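Local coordinates for protein putative peptidase (Bacteroides fragilis, PDB 5DYN) that probably acts as a clostripain-family cysteine protease that cleaves and so activates the B. fragilis toxin, this chain being the C-terminal part of the full-length protein, at residues Met116-Leu119 / Glu120-Ala123; Arg162-Tyr165 / Gln166-Gly170; Ser176-Glu179 / Ala180-Val184; Thr225-Gln229 / Thr230-Lys234. All coordinates share one frame; numbering follows the deposited sequence. Where two conformers were deposited one is given.

Contact 1 of 4, residues Met116-Leu119 / Glu120-Ala123. With NA (sodium ion), chain H.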
loop_
_atom_site.group_PDB
_atom_site.type_symbol
_atom_site.label_atom_id
_atom_site.label_comp_id
_atom_site.label_asym_id
_atom_site.label_seq_id
_atom_site.Cartn_x
_atom_site.Cartn_y
_atom_site.Cartn_z
ATOM N N MET B 116 -4.892 3.038 -11.045
ATOM C CA MET B 116 -6.198 3.171 -10.402
ATOM C C MET B 116 -7.355 3.334 -11.385
ATOM O O MET B 116 -8.462 2.860 -11.134
ATOM C CB MET B 116 -6.190 4.361 -9.443
ATOM C CG MET B 116 -5.220 4.234 -8.285
ATOM S SD MET B 116 -5.811 3.112 -7.011
ATOM C CE MET B 116 -5.256 3.970 -5.542
ATOM N N SER B 117 -7.101 4.013 -12.499
ATOM C CA SER B 117 -8.161 4.342 -13.448
ATOM C C SER B 117 -8.724 3.100 -14.130
ATOM O O SER B 117 -9.817 3.137 -14.691
ATOM C CB SER B 117 -7.648 5.327 -14.503
ATOM O OG SER B 117 -6.562 4.780 -15.230
ATOM N N GLU B 118 -7.978 2.001 -14.068
ATOM C CA GLU B 118 -8.388 0.755 -14.709
ATOM C C GLU B 118 -9.131 -0.184 -13.759
ATOM O O GLU B 118 -9.542 -1.276 -14.152
ATOM C CB GLU B 118 -7.169 0.039 -15.293
ATOM C CG GLU B 118 -6.500 0.773 -16.454
ATOM C CD GLU B 118 -7.260 0.629 -17.765
ATOM O OE1 GLU B 118 -8.386 0.083 -17.759
ATOM O OE2 GLU B 118 -6.725 1.057 -18.811
ATOM N N LEU B 119 -9.309 0.246 -12.513
ATOM C CA LEU B 119 -9.931 -0.598 -11.495
ATOM C C LEU B 119 -11.419 -0.843 -11.751
ATOM O O LEU B 119 -11.948 -1.904 -11.411
ATOM C CB LEU B 119 -9.735 0.018 -10.108
ATOM C CG LEU B 119 -8.604 -0.596 -9.282
ATOM C CD1 LEU B 119 -8.942 -2.035 -8.909
ATOM C CD2 LEU B 119 -7.289 -0.534 -10.044
ATOM N N GLU B 120 -12.094 0.133 -12.346
ATOM C CA GLU B 120 -13.501 -0.036 -12.673
ATOM C C GLU B 120 -13.674 -1.038 -13.811
ATOM O O GLU B 120 -14.581 -1.870 -13.772
ATOM C CB GLU B 120 -14.135 1.307 -13.026
ATOM C CG GLU B 120 -14.191 2.256 -11.840
ATOM C CD GLU B 120 -15.075 3.457 -12.086
ATOM O OE1 GLU B 120 -15.474 3.676 -13.250
ATOM O OE2 GLU B 120 -15.375 4.177 -11.111
ATOM N N ASN B 121 -12.806 -0.966 -14.818
ATOM C CA ASN B 121 -12.815 -1.937 -15.909
ATOM C C ASN B 121 -12.553 -3.346 -15.389
ATOM O O ASN B 121 -13.125 -4.321 -15.879
ATOM C CB ASN B 121 -11.770 -1.576 -16.973
ATOM C CG ASN B 121 -12.094 -0.286 -17.704
ATOM O OD1 ASN B 121 -13.222 0.203 -17.659
ATOM N ND2 ASN B 121 -11.101 0.266 -18.395
ATOM N N LEU B 122 -11.677 -3.443 -14.392
ATOM C CA LEU B 122 -11.328 -4.726 -13.797
ATOM C C LEU B 122 -12.517 -5.328 -13.049
ATOM O O LEU B 122 -12.769 -6.530 -13.132
ATOM C CB LEU B 122 -10.133 -4.573 -12.855
ATOM C CG LEU B 122 -9.554 -5.873 -12.294
ATOM C CD1 LEU B 122 -9.141 -6.806 -13.423
ATOM C CD2 LEU B 122 -8.379 -5.576 -11.373
ATOM N N ALA B 123 -13.243 -4.483 -12.323
ATOM C CA ALA B 123 -14.440 -4.914 -11.609
ATOM C C ALA B 123 -15.492 -5.451 -12.575
ATOM O O ALA B 123 -16.172 -6.435 -12.283
ATOM C CB ALA B 123 -15.010 -3.769 -10.785
HETATM NA NA NA H . -8.678 -2.760 -17.125
HETATM O O HOH W 1 -11.015 2.815 -11.596
HETATM O O HOH W 2 -11.679 1.491 -15.277
#
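E118 and N121 are joined by a side-chain hydrogen bond: in the conformer described here, ND2 of N121 donates to OE1 of E118 over 2.8 Å. The bond is somewhat bent, and the donor arrives on the syn side of the carboxylate, moderately out of its plane. It is less certain than the others, because the asparagine side chain was built in two positions. The carboxylate and amide planes are turned 62° apart, so the two groups meet askew. A bend at chi2 (-77°) folds the E118 chain back toward the helix, and OE1 also binds a sodium ion at 2.9 Å. The same ion is held by A180 O from helix 172-182.

Two backbone bonds open the helix. L122 N donates to E118 O (3.1 Å), and A123 N to L119 O (3.0 Å). Two waters add bridges at the helix start. One donates to M116 O and accepts from E120 N, while the other links S117 O (2.6 Å) to N121 N (2.7 Å) in the same way.

Packing between the segments is slight. CD1 of L119 lies 4.4 Å from CD2 of L122, and both leucines are buried by other parts of the fold, L119 by helix 38-43 and L122 by W177 and F181. The far end of E120 leaves the contact and forms a salt bridge with R45.

Chemically, the first turn is a partly hydrated helix start. In the conformer given, one carboxylate oxygen meets both the amide and the sodium, which would be expected to offset some of its negative charge.

Contact 2 of 4, residues Arg162-Tyr165 / Gln166-Gly170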
loop_
_atom_site.group_PDB
_atom_site.type_symbol
_atom_site.label_atom_id
_atom_site.label_comp_id
_atom_site.label_asym_id
_atom_site.label_seq_id
_atom_site.Cartn_x
_atom_site.Cartn_y
_atom_site.Cartn_z
ATOM N N ARG B 162 -3.856 -15.417 -10.411
ATOM C CA ARG B 162 -3.736 -16.868 -10.317
ATOM C C ARG B 162 -5.032 -17.507 -9.831
ATOM O O ARG B 162 -5.342 -18.646 -10.184
ATOM C CB ARG B 162 -2.575 -17.251 -9.398
ATOM C CG ARG B 162 -1.201 -16.908 -9.955
ATOM C CD ARG B 162 -0.868 -17.747 -11.182
ATOM N NE ARG B 162 -1.397 -17.170 -12.415
ATOM C CZ ARG B 162 -1.348 -17.763 -13.603
ATOM N NH1 ARG B 162 -0.791 -18.960 -13.730
ATOM N NH2 ARG B 162 -1.857 -17.157 -14.666
ATOM N N PHE B 163 -5.791 -16.769 -9.028
ATOM C CA PHE B 163 -7.083 -17.250 -8.552
ATOM C C PHE B 163 -8.107 -17.321 -9.688
ATOM O O PHE B 163 -8.840 -18.307 -9.810
ATOM C CB PHE B 163 -7.604 -16.355 -7.424
ATOM C CG PHE B 163 -9.031 -16.631 -7.042
ATOM C CD1 PHE B 163 -9.387 -17.839 -6.465
ATOM C CD2 PHE B 163 -10.016 -15.679 -7.256
ATOM C CE1 PHE B 163 -10.702 -18.096 -6.113
ATOM C CE2 PHE B 163 -11.334 -15.930 -6.905
ATOM C CZ PHE B 163 -11.676 -17.141 -6.335
ATOM N N ILE B 164 -8.160 -16.280 -10.513
ATOM C CA ILE B 164 -9.065 -16.272 -11.660
ATOM C C ILE B 164 -8.640 -17.362 -12.640
ATOM O O ILE B 164 -9.479 -18.036 -13.239
ATOM C CB ILE B 164 -9.096 -14.898 -12.374
ATOM C CG1 ILE B 164 -9.535 -13.800 -11.406
ATOM C CG2 ILE B 164 -10.052 -14.926 -13.555
ATOM C CD1 ILE B 164 -10.940 -13.987 -10.868
ATOM N N TYR B 165 -7.330 -17.540 -12.780
ATOM C CA TYR B 165 -6.782 -18.587 -13.633
ATOM C C TYR B 165 -7.204 -19.973 -13.151
ATOM O O TYR B 165 -7.525 -20.852 -13.952
ATOM C CB TYR B 165 -5.256 -18.491 -13.676
ATOM C CG TYR B 165 -4.608 -19.474 -14.624
ATOM C CD1 TYR B 165 -4.383 -19.138 -15.951
ATOM C CD2 TYR B 165 -4.218 -20.736 -14.191
ATOM C CE1 TYR B 165 -3.791 -20.028 -16.821
ATOM C CE2 TYR B 165 -3.624 -21.635 -15.056
ATOM C CZ TYR B 165 -3.414 -21.275 -16.369
ATOM O OH TYR B 165 -2.823 -22.161 -17.236
ATOM N N GLN B 166 -7.195 -20.157 -11.837
ATOM C CA GLN B 166 -7.552 -21.432 -11.231
ATOM C C GLN B 166 -9.006 -21.805 -11.518
ATOM O O GLN B 166 -9.293 -22.903 -11.997
ATOM C CB GLN B 166 -7.311 -21.381 -9.722
ATOM C CG GLN B 166 -7.423 -22.721 -9.011
ATOM C CD GLN B 166 -6.128 -23.508 -9.043
ATOM O OE1 GLN B 166 -5.476 -23.615 -10.082
ATOM N NE2 GLN B 166 -5.740 -24.054 -7.895
ATOM N N ILE B 167 -9.918 -20.883 -11.230
ATOM C CA ILE B 167 -11.345 -21.168 -11.330
ATOM C C ILE B 167 -11.832 -21.232 -12.774
ATOM O O ILE B 167 -12.882 -21.809 -13.053
ATOM C CB ILE B 167 -12.177 -20.123 -10.563
ATOM C CG1 ILE B 167 -12.077 -18.752 -11.232
ATOM C CG2 ILE B 167 -11.720 -20.046 -9.112
ATOM C CD1 ILE B 167 -12.925 -17.697 -10.563
ATOM N N THR B 168 -11.072 -20.642 -13.692
ATOM C CA THR B 168 -11.420 -20.705 -15.108
ATOM C C THR B 168 -10.556 -21.721 -15.844
ATOM O O THR B 168 -10.675 -21.872 -17.058
ATOM C CB THR B 168 -11.267 -19.336 -15.802
ATOM O OG1 THR B 168 -9.889 -18.947 -15.795
ATOM C CG2 THR B 168 -12.097 -18.278 -15.098
ATOM N N ALA B 169 -9.681 -22.399 -15.106
ATOM C CA ALA B 169 -8.747 -23.365 -15.679
ATOM C C ALA B 169 -7.971 -22.765 -16.849
ATOM O O ALA B 169 -7.590 -23.471 -17.782
ATOM C CB ALA B 169 -9.485 -24.621 -16.120
ATOM N N GLY B 170 -7.756 -21.455 -16.792
ATOM C CA GLY B 170 -7.054 -20.737 -17.839
ATOM C C GLY B 170 -7.704 -20.817 -19.207
ATOM O O GLY B 170 -7.008 -20.813 -20.222
#
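The Y165 ring is covered on both faces. Over one lies CA of G170, 3.9 Å from the ring centroid and 27° off the normal, a CH-pi contact shifted toward the rim near CD1 and CE1. Over the opposite face sits the R162 guanidinium, with NH1 3.8 Å above the plane and over the ring centre. Y174 adds an edge-to-face ring contact. With CG anti to the backbone N (chi1 -176°), the Y165 ring lies where the chain returns beneath it at G170.

F163 meets I167 through CE1 and CG2, 3.7 Å apart, and F140 packs edge-to-face on the same phenylalanine. I164 O takes two bonds from T168, one from OG1 (2.7 Å) and one from N (3.1 Å), reaching it from opposite faces of the carbonyl plane. The threonine hydroxyl is thus folded back onto the last turn. The Q166 amide is used outside the turn: NE2 donates to the carbonyls of D141 and S143.

Helix 160-167 closes with a Schellman motif. A169 takes a positive phi, G170 N donates to Y165 O (2.9 Å), and A169 N donates to Q166 O (3.2 Å) inside that longer loop.

Contact 3 of 4, residues Ser176-Glu179 / Ala180-Val184. With NA (sodium ion), chain H.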
loop_
_atom_site.group_PDB
_atom_site.type_symbol
_atom_site.label_atom_id
_atom_site.label_comp_id
_atom_site.label_asym_id
_atom_site.label_seq_id
_atom_site.Cartn_x
_atom_site.Cartn_y
_atom_site.Cartn_z
ATOM N N SER B 176 -9.834 -13.211 -21.641
ATOM C CA SER B 176 -10.634 -11.994 -21.688
ATOM C C SER B 176 -10.399 -11.170 -20.434
ATOM O O SER B 176 -10.130 -9.971 -20.509
ATOM C CB SER B 176 -12.119 -12.323 -21.835
ATOM O OG SER B 176 -12.390 -12.885 -23.106
ATOM N N TRP B 177 -10.495 -11.828 -19.283
ATOM C CA TRP B 177 -10.261 -11.174 -18.002
ATOM C C TRP B 177 -8.824 -10.675 -17.905
ATOM O O TRP B 177 -8.570 -9.574 -17.416
ATOM C CB TRP B 177 -10.566 -12.128 -16.846
ATOM C CG TRP B 177 -10.336 -11.520 -15.500
ATOM C CD1 TRP B 177 -11.249 -10.860 -14.734
ATOM C CD2 TRP B 177 -9.107 -11.508 -14.760
ATOM N NE1 TRP B 177 -10.668 -10.437 -13.563
ATOM C CE2 TRP B 177 -9.353 -10.822 -13.555
ATOM C CE3 TRP B 177 -7.823 -12.008 -15.003
ATOM C CZ2 TRP B 177 -8.363 -10.626 -12.591
ATOM C CZ3 TRP B 177 -6.842 -11.813 -14.045
ATOM C CH2 TRP B 177 -7.118 -11.128 -12.854
ATOM N N ARG B 178 -7.894 -11.497 -18.381
ATOM C CA ARG B 178 -6.472 -11.177 -18.348
ATOM C C ARG B 178 -6.156 -9.902 -19.128
ATOM O O ARG B 178 -5.245 -9.154 -18.768
ATOM C CB ARG B 178 -5.663 -12.351 -18.903
ATOM C CG ARG B 178 -4.178 -12.095 -19.014
ATOM C CD ARG B 178 -3.569 -11.751 -17.670
ATOM N NE ARG B 178 -2.125 -11.580 -17.781
ATOM C CZ ARG B 178 -1.248 -12.573 -17.681
ATOM N NH1 ARG B 178 -1.668 -13.812 -17.460
ATOM N NH2 ARG B 178 0.049 -12.328 -17.798
ATOM N N GLU B 179 -6.918 -9.655 -20.191
ATOM C CA GLU B 179 -6.760 -8.438 -20.983
ATOM C C GLU B 179 -7.032 -7.201 -20.135
ATOM O O GLU B 179 -6.317 -6.203 -20.224
ATOM C CB GLU B 179 -7.690 -8.453 -22.200
ATOM C CG GLU B 179 -7.293 -9.451 -23.279
ATOM C CD GLU B 179 -8.138 -9.329 -24.534
ATOM O OE1 GLU B 179 -9.380 -9.247 -24.419
ATOM O OE2 GLU B 179 -7.555 -9.313 -25.640
ATOM N N ALA B 180 -8.071 -7.278 -19.311
ATOM C CA ALA B 180 -8.445 -6.163 -18.455
ATOM C C ALA B 180 -7.461 -5.993 -17.305
ATOM O O ALA B 180 -7.195 -4.873 -16.870
ATOM C CB ALA B 180 -9.850 -6.358 -17.921
ATOM N N PHE B 181 -6.922 -7.106 -16.817
ATOM C CA PHE B 181 -5.993 -7.070 -15.692
ATOM C C PHE B 181 -4.623 -6.550 -16.110
ATOM O O PHE B 181 -3.943 -5.882 -15.333
ATOM C CB PHE B 181 -5.850 -8.457 -15.059
ATOM C CG PHE B 181 -4.907 -8.491 -13.887
ATOM C CD1 PHE B 181 -5.330 -8.084 -12.629
ATOM C CD2 PHE B 181 -3.601 -8.923 -14.042
ATOM C CE1 PHE B 181 -4.465 -8.110 -11.547
ATOM C CE2 PHE B 181 -2.729 -8.950 -12.963
ATOM C CZ PHE B 181 -3.163 -8.545 -11.715
ATOM N N ASP B 182 -4.223 -6.862 -17.340
ATOM C CA ASP B 182 -2.936 -6.418 -17.864
ATOM C C ASP B 182 -2.793 -4.898 -17.820
ATOM O O ASP B 182 -1.683 -4.373 -17.749
ATOM C CB ASP B 182 -2.744 -6.914 -19.299
ATOM C CG ASP B 182 -2.315 -8.367 -19.361
ATOM O OD1 ASP B 182 -1.814 -8.886 -18.343
ATOM O OD2 ASP B 182 -2.473 -8.989 -20.434
ATOM N N LYS B 183 -3.923 -4.200 -17.850
ATOM C CA LYS B 183 -3.934 -2.743 -17.854
ATOM C C LYS B 183 -3.820 -2.154 -16.444
ATOM O O LYS B 183 -3.759 -0.935 -16.278
ATOM C CB LYS B 183 -5.211 -2.233 -18.525
ATOM C CG LYS B 183 -5.335 -2.602 -19.994
ATOM C CD LYS B 183 -6.785 -2.532 -20.444
ATOM C CE LYS B 183 -6.896 -2.095 -21.895
ATOM N NZ LYS B 183 -8.279 -1.651 -22.225
ATOM N N VAL B 184 -3.791 -3.015 -15.432
ATOM C CA VAL B 184 -3.800 -2.554 -14.049
ATOM C C VAL B 184 -2.399 -2.519 -13.448
ATOM O O VAL B 184 -1.929 -1.465 -13.013
ATOM C CB VAL B 184 -4.703 -3.435 -13.167
ATOM C CG1 VAL B 184 -4.661 -2.958 -11.719
ATOM C CG2 VAL B 184 -6.128 -3.420 -13.691
HETATM NA NA NA H . -8.678 -2.760 -17.125
#
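W177 and F181, one turn apart, point the same way with their rings nearly parallel, yet the rings are slid so far that they barely overlap. The planes differ by 14° and the centroid of the indole six-membered ring is 5.0 Å from that of F181. What covers the indole face is instead CB of F181, in a CH-pi contact 3.9 Å from the same six-membered centroid. CH2 of W177 and CD1 of F181 approach to 3.5 Å. Both side chains have CG anti to the backbone N, which sends them off the helix in parallel.

On another side of the helix, R178 and D182 form a salt bridge. NE, rather than a terminal nitrogen, donates to OD1 of D182 over 2.8 Å at 158°. The oxygen lies in the guanidinium plane at its edge and is approached on its syn side, while the two planes stand 79° apart. A bend in R178 at chi2 brings NE alongside the aspartate.

Backbone bonds F181 N to W177 O (3.0 Å) and D182 N to R178 O (2.9 Å) carry the helical bonding into its last turn. There A180 O binds the sodium ion (2.6 Å) that E118 OE1 also holds.

Helix 172-182 is flanked by helix 119-127, where W177 NE1 bonds T126 OG1, and by helix 160-167, whose L160 and I164 touch the indole; V184 then leads into strand 185-196.

Contact 4 of 4, residues Thr225-Gln229 / Thr230-Lys234. Unlike the reference sequence in segment 225-229: T225 (reference Ala). With NA (sodium ion), chain G.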
loop_
_atom_site.group_PDB
_atom_site.type_symbol
_atom_site.label_atom_id
_atom_site.label_comp_id
_atom_site.label_asym_id
_atom_site.label_seq_id
_atom_site.Cartn_x
_atom_site.Cartn_y
_atom_site.Cartn_z
ATOM N N THR B 225 -18.408 -12.252 6.075
ATOM C CA THR B 225 -19.429 -11.237 6.284
ATOM C C THR B 225 -18.825 -9.843 6.160
ATOM O O THR B 225 -19.388 -8.971 5.499
ATOM C CB THR B 225 -20.099 -11.392 7.667
ATOM O OG1 THR B 225 -20.788 -12.647 7.731
ATOM C CG2 THR B 225 -21.092 -10.270 7.913
ATOM N N SER B 226 -17.671 -9.643 6.793
ATOM C CA SER B 226 -16.969 -8.362 6.737
ATOM C C SER B 226 -16.608 -7.967 5.310
ATOM O O SER B 226 -16.610 -6.789 4.966
ATOM C CB SER B 226 -15.698 -8.412 7.584
ATOM O OG SER B 226 -15.992 -8.692 8.939
ATOM N N TYR B 227 -16.297 -8.960 4.484
ATOM C CA TYR B 227 -15.900 -8.714 3.103
ATOM C C TYR B 227 -17.055 -8.138 2.290
ATOM O O TYR B 227 -16.841 -7.482 1.271
ATOM C CB TYR B 227 -15.391 -10.006 2.458
ATOM C CG TYR B 227 -14.674 -9.803 1.142
ATOM C CD1 TYR B 227 -13.541 -9.006 1.066
ATOM C CD2 TYR B 227 -15.119 -10.422 -0.019
ATOM C CE1 TYR B 227 -12.877 -8.821 -0.128
ATOM C CE2 TYR B 227 -14.458 -10.244 -1.223
ATOM C CZ TYR B 227 -13.336 -9.441 -1.269
ATOM O OH TYR B 227 -12.663 -9.253 -2.457
ATOM N N GLN B 228 -18.281 -8.375 2.745
ATOM C CA GLN B 228 -19.456 -7.829 2.074
ATOM C C GLN B 228 -19.569 -6.318 2.272
ATOM O O GLN B 228 -20.441 -5.673 1.691
ATOM C CB GLN B 228 -20.727 -8.513 2.574
ATOM C CG GLN B 228 -20.701 -10.021 2.442
ATOM C CD GLN B 228 -22.022 -10.655 2.830
ATOM O OE1 GLN B 228 -22.161 -11.207 3.920
ATOM N NE2 GLN B 228 -22.999 -10.581 1.934
ATOM N N GLN B 229 -18.681 -5.759 3.091
ATOM C CA GLN B 229 -18.678 -4.327 3.361
ATOM C C GLN B 229 -17.758 -3.577 2.407
ATOM O O GLN B 229 -17.882 -2.364 2.244
ATOM C CB GLN B 229 -18.259 -4.056 4.806
ATOM C CG GLN B 229 -19.077 -4.817 5.831
ATOM C CD GLN B 229 -18.595 -4.587 7.250
ATOM O OE1 GLN B 229 -17.641 -3.845 7.480
ATOM N NE2 GLN B 229 -19.255 -5.226 8.210
ATOM N N THR B 230 -16.833 -4.294 1.779
ATOM C CA THR B 230 -15.924 -3.664 0.829
ATOM C C THR B 230 -16.687 -3.259 -0.427
ATOM O O THR B 230 -17.656 -3.914 -0.812
ATOM C CB THR B 230 -14.750 -4.593 0.448
ATOM O OG1 THR B 230 -15.240 -5.723 -0.281
ATOM C CG2 THR B 230 -14.035 -5.080 1.688
ATOM N N GLU B 231 -16.261 -2.170 -1.059
ATOM C CA GLU B 231 -16.904 -1.701 -2.279
ATOM C C GLU B 231 -16.560 -2.609 -3.457
ATOM O O GLU B 231 -17.330 -2.727 -4.411
ATOM C CB GLU B 231 -16.498 -0.258 -2.579
ATOM C CG GLU B 231 -16.751 0.713 -1.432
ATOM C CD GLU B 231 -18.214 0.785 -1.031
ATOM O OE1 GLU B 231 -19.086 0.566 -1.896
ATOM O OE2 GLU B 231 -18.491 1.061 0.155
ATOM N N TRP B 232 -15.398 -3.250 -3.387
ATOM C CA TRP B 232 -14.988 -4.178 -4.432
ATOM C C TRP B 232 -15.931 -5.372 -4.485
ATOM O O TRP B 232 -16.305 -5.822 -5.561
ATOM C CB TRP B 232 -13.550 -4.649 -4.215
ATOM C CG TRP B 232 -13.156 -5.780 -5.115
ATOM C CD1 TRP B 232 -13.074 -7.101 -4.782
ATOM C CD2 TRP B 232 -12.802 -5.693 -6.502
ATOM N NE1 TRP B 232 -12.684 -7.841 -5.871
ATOM C CE2 TRP B 232 -12.510 -7.002 -6.941
ATOM C CE3 TRP B 232 -12.699 -4.636 -7.414
ATOM C CZ2 TRP B 232 -12.124 -7.283 -8.251
ATOM C CZ3 TRP B 232 -12.315 -4.918 -8.715
ATOM C CH2 TRP B 232 -12.032 -6.230 -9.122
ATOM N N TYR B 233 -16.320 -5.871 -3.318
ATOM C CA TYR B 233 -17.277 -6.970 -3.224
ATOM C C TYR B 233 -18.556 -6.674 -4.005
ATOM O O TYR B 233 -19.058 -7.526 -4.736
ATOM C CB TYR B 233 -17.616 -7.253 -1.756
ATOM C CG TYR B 233 -18.861 -8.090 -1.551
ATOM C CD1 TYR B 233 -18.796 -9.478 -1.536
ATOM C CD2 TYR B 233 -20.104 -7.491 -1.366
ATOM C CE1 TYR B 233 -19.932 -10.245 -1.349
ATOM C CE2 TYR B 233 -21.243 -8.247 -1.182
ATOM C CZ TYR B 233 -21.152 -9.621 -1.172
ATOM O OH TYR B 233 -22.288 -10.372 -0.986
ATOM N N LYS B 234 -19.070 -5.460 -3.842
ATOM C CA LYS B 234 -20.342 -5.067 -4.444
ATOM C C LYS B 234 -20.293 -5.042 -5.974
ATOM O O LYS B 234 -21.316 -5.233 -6.634
ATOM C CB LYS B 234 -20.765 -3.696 -3.907
ATOM C CG LYS B 234 -20.975 -3.674 -2.396
ATOM C CD LYS B 234 -21.049 -2.259 -1.844
ATOM C CE LYS B 234 -21.114 -2.267 -0.319
ATOM N NZ LYS B 234 -20.897 -0.910 0.262
HETATM NA NA NA G . -12.028 -10.233 -4.960
#
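A type I beta turn from Y227 to T230 links two helices, and T230 serves as the N-cap of the second. Most of the hydrogen bonds centre on this threonine. OG1 donates to Y227 O (2.8 Å), lying in the plane of that carbonyl, and accepts from Y233 N (3.2 Å) in the capping bond. T230 N also reaches Y227 O, but from well above the carbonyl plane. The T230 chi1 of 66° sets OG1 between its own N and carbonyl carbon, facing both partners. Farther out, Q228 NE2 donates to Y233 OH (3.0 Å).

Two tyrosine rings carry the aromatic packing. Q228 CA lies over one face of Y233, 3.6 Å from the centroid, and the glutamine runs alongside that ring. T230 OG1 lies over a face of the Y227 ring, which meets W122 of the other chain of the assembly edge-to-face.

Ionic contact is peripheral: in the E231 conformer given, K234 NZ makes a weak and uncertain salt bridge to it.

The deposited sodium, also near T213 and W238, has an uncertain assignment, since an indole N-H is an unusual neighbour for a cation. It lies in the plane of both rings, 2.8 Å from Y227 OH and 2.6 Å from W232 NE1.

The contacts come one after another along the chain, all in the clostripain-family part of the protein. Contacts 1 and 3 lie closest, their centres about 10 Å apart; helix 119-127 packs on helix 172-182, and one sodium ion joins the start of the first to the end of the second. Contact 2 abuts contact 3 through I164 and W177 on successive helices, centres about 13 Å apart. Contact 4 adjoins contact 1 where W232 meets L122 and A123, centres about 16 Å apart. Helix 119-127, which follows strand 110-115 of the mixed sheet, is thus the shared partner, tying helix 172-182 to the C-terminal helix 231-236.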